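Local coordinates for cytosolic acyl coenzyme A thioester hydrolase (Mus musculus, PDB 2V1O), which hydrolyses fatty acyl-CoA thioesters, palmitoyl-CoA by preference, to free fatty acids and coenzyme A, and is represented here by its N-terminal hotdog domain, at residues Arg4-Asp9 and Leu23-Glu28. Sequence-based numbering, arbitrary orientation.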
loop_
_atom_site.group_PDB
_atom_site.type_symbol
_atom_site.label_atom_id
_atom_site.label_comp_id
_atom_site.label_asym_id
_atom_site.label_seq_id
_atom_site.Cartn_x
_atom_site.Cartn_y
_atom_site.Cartn_z
ATOM N N ARG A 4 4.864 -10.085 -11.441
ATOM C CA ARG A 4 3.965 -9.010 -11.075
ATOM C C ARG A 4 4.065 -7.937 -12.138
ATOM O O ARG A 4 5.167 -7.627 -12.608
ATOM C CB ARG A 4 4.385 -8.457 -9.708
ATOM C CG ARG A 4 3.718 -7.179 -9.289
ATOM C CD ARG A 4 3.930 -6.910 -7.794
ATOM N NE ARG A 4 5.039 -6.002 -7.482
ATOM C CZ ARG A 4 5.049 -4.694 -7.750
ATOM N NH1 ARG A 4 4.026 -4.121 -8.377
ATOM N NH2 ARG A 4 6.098 -3.952 -7.395
ATOM N N ILE A 5 2.916 -7.390 -12.521
ATOM C CA ILE A 5 2.867 -6.287 -13.473
ATOM C C ILE A 5 3.284 -4.999 -12.762
ATOM O O ILE A 5 2.918 -4.762 -11.604
ATOM C CB ILE A 5 1.468 -6.135 -14.140
ATOM C CG1 ILE A 5 1.553 -5.251 -15.396
ATOM C CG2 ILE A 5 0.424 -5.610 -13.149
ATOM C CD1 ILE A 5 0.515 -5.607 -16.464
ATOM N N MET A 6 4.050 -4.180 -13.464
ATOM C CA MET A 6 4.547 -2.930 -12.901
ATOM C C MET A 6 3.446 -1.874 -12.946
ATOM O O MET A 6 2.788 -1.702 -13.974
ATOM C CB MET A 6 5.799 -2.477 -13.645
ATOM C CG MET A 6 6.982 -3.438 -13.511
ATOM S SD MET A 6 7.686 -3.491 -11.840
ATOM C CE MET A 6 6.695 -4.804 -11.118
ATOM N N ARG A 7 3.258 -1.192 -11.812
ATOM C CA ARG A 7 2.163 -0.238 -11.602
ATOM C C ARG A 7 2.730 1.188 -11.537
ATOM O O ARG A 7 3.932 1.355 -11.340
ATOM C CB ARG A 7 1.432 -0.569 -10.287
ATOM C CG ARG A 7 0.873 -1.991 -10.203
ATOM C CD ARG A 7 0.654 -2.438 -8.744
ATOM N NE ARG A 7 -0.619 -1.978 -8.187
ATOM C CZ ARG A 7 -1.147 -2.406 -7.035
ATOM N NH1 ARG A 7 -0.526 -3.326 -6.300
ATOM N NH2 ARG A 7 -2.311 -1.921 -6.618
ATOM N N PRO A 8 1.876 2.220 -11.703
ATOM C CA PRO A 8 2.364 3.608 -11.643
ATOM C C PRO A 8 3.205 3.952 -10.405
ATOM O O PRO A 8 4.195 4.686 -10.527
ATOM C CB PRO A 8 1.069 4.423 -11.661
ATOM C CG PRO A 8 0.152 3.582 -12.488
ATOM C CD PRO A 8 0.437 2.178 -12.019
ATOM N N ASP A 9 2.834 3.421 -9.239
ATOM C CA ASP A 9 3.588 3.709 -8.010
ATOM C C ASP A 9 4.969 3.042 -7.962
ATOM O O ASP A 9 5.798 3.394 -7.123
ATOM C CB ASP A 9 2.769 3.407 -6.748
ATOM C CG ASP A 9 2.026 4.644 -6.212
ATOM O OD1 ASP A 9 1.656 5.539 -6.996
ATOM O OD2 ASP A 9 1.829 4.727 -4.980
ATOM N N LEU A 23 14.636 -4.101 -6.228
ATOM C CA LEU A 23 15.405 -4.573 -5.067
ATOM C C LEU A 23 14.495 -5.251 -4.048
ATOM O O LEU A 23 14.826 -6.320 -3.511
ATOM C CB LEU A 23 16.183 -3.422 -4.424
ATOM C CG LEU A 23 17.413 -2.920 -5.192
ATOM C CD1 LEU A 23 17.962 -1.658 -4.551
ATOM C CD2 LEU A 23 18.505 -3.995 -5.295
ATOM N N LYS A 24 13.349 -4.629 -3.789
ATOM C CA LYS A 24 12.357 -5.207 -2.896
ATOM C C LYS A 24 11.887 -6.602 -3.377
ATOM O O LYS A 24 11.824 -7.547 -2.576
ATOM C CB LYS A 24 11.177 -4.252 -2.713
ATOM C CG LYS A 24 10.141 -4.764 -1.731
ATOM C CD LYS A 24 9.292 -3.612 -1.193
ATOM C CE LYS A 24 7.822 -3.981 -1.096
ATOM N NZ LYS A 24 7.523 -5.038 -0.086
ATOM N N MET A 25 11.586 -6.730 -4.669
ATOM C CA MET A 25 11.109 -8.011 -5.222
ATOM C C MET A 25 12.204 -9.079 -5.146
ATOM O O MET A 25 11.939 -10.240 -4.863
ATOM C CB MET A 25 10.674 -7.854 -6.682
ATOM C CG MET A 25 9.430 -6.979 -6.926
ATOM S SD MET A 25 8.859 -7.170 -8.640
ATOM C CE MET A 25 10.436 -7.159 -9.482
ATOM N N ILE A 26 13.435 -8.664 -5.421
ATOM C CA ILE A 26 14.592 -9.552 -5.332
ATOM C C ILE A 26 14.682 -10.153 -3.925
ATOM O O ILE A 26 14.825 -11.370 -3.774
ATOM C CB ILE A 26 15.904 -8.811 -5.693
ATOM C CG1 ILE A 26 15.945 -8.500 -7.197
ATOM C CG2 ILE A 26 17.134 -9.667 -5.326
ATOM C CD1 ILE A 26 16.961 -7.416 -7.562
ATOM N N GLU A 27 14.569 -9.303 -2.904
ATOM C CA GLU A 27 14.738 -9.747 -1.512
ATOM C C GLU A 27 13.570 -10.633 -1.070
ATOM O O GLU A 27 13.776 -11.599 -0.341
ATOM C CB GLU A 27 14.937 -8.562 -0.571
ATOM C CG GLU A 27 15.634 -8.916 0.742
ATOM C CD GLU A 27 14.680 -9.452 1.800
ATOM O OE1 GLU A 27 13.683 -8.768 2.113
ATOM O OE2 GLU A 27 14.926 -10.561 2.332
ATOM N N GLU A 28 12.370 -10.321 -1.554
ATOM C CA GLU A 28 11.184 -11.160 -1.303
ATOM C C GLU A 28 11.402 -12.600 -1.789
ATOM O O GLU A 28 11.119 -13.557 -1.057
ATOM C CB GLU A 28 9.930 -10.526 -1.922
ATOM C CG GLU A 28 9.511 -9.222 -1.223
ATOM C CD GLU A 28 8.430 -8.433 -1.960
ATOM O OE1 GLU A 28 8.349 -8.494 -3.216
ATOM O OE2 GLU A 28 7.675 -7.713 -1.268
#
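Met25 SD is the point at which the helical segment 23-28 meets Arg4 and Met6. The backbones stay well apart, with Met25 CA 9.3 Å from Arg4 CA. Lys24 reaches over to Glu28 in an i to i+4 salt bridge, NZ to OE2 2.9 Å, the amine lying above the carboxylate plane. Met25 points at the strand end and runs out nearly straight until the bend at chi3 (-42°); its sulfur comes within 4.1 Å of Met6 CE and 4.2 Å of Arg4 NE, approaching the guanidinium obliquely. Met6, bent at chi2 and chi3, sets CE over the centre of one face of the Arg4 guanidinium, 3.7 Å above its plane. Arg4 NH1 makes a salt bridge to Asp10, the guanidinium's main polar partner, which limits its freedom to turn. Ile26 packs against strands 82-91 and 98-112. Glu28 OE1 remains 5.9 Å from Arg4 NE, so any attraction between these opposite charges is probably long-range. Met25 and Met6 both rest on Ala68, and Met25 also on Val70, of strand 67-77, which pairs with Arg4 through backbone hydrogen bonds. The contact thus joins strand 2-5, outermost in the sheet within this chain, to helix 19-38, which lies against that sheet as in the hotdog fold.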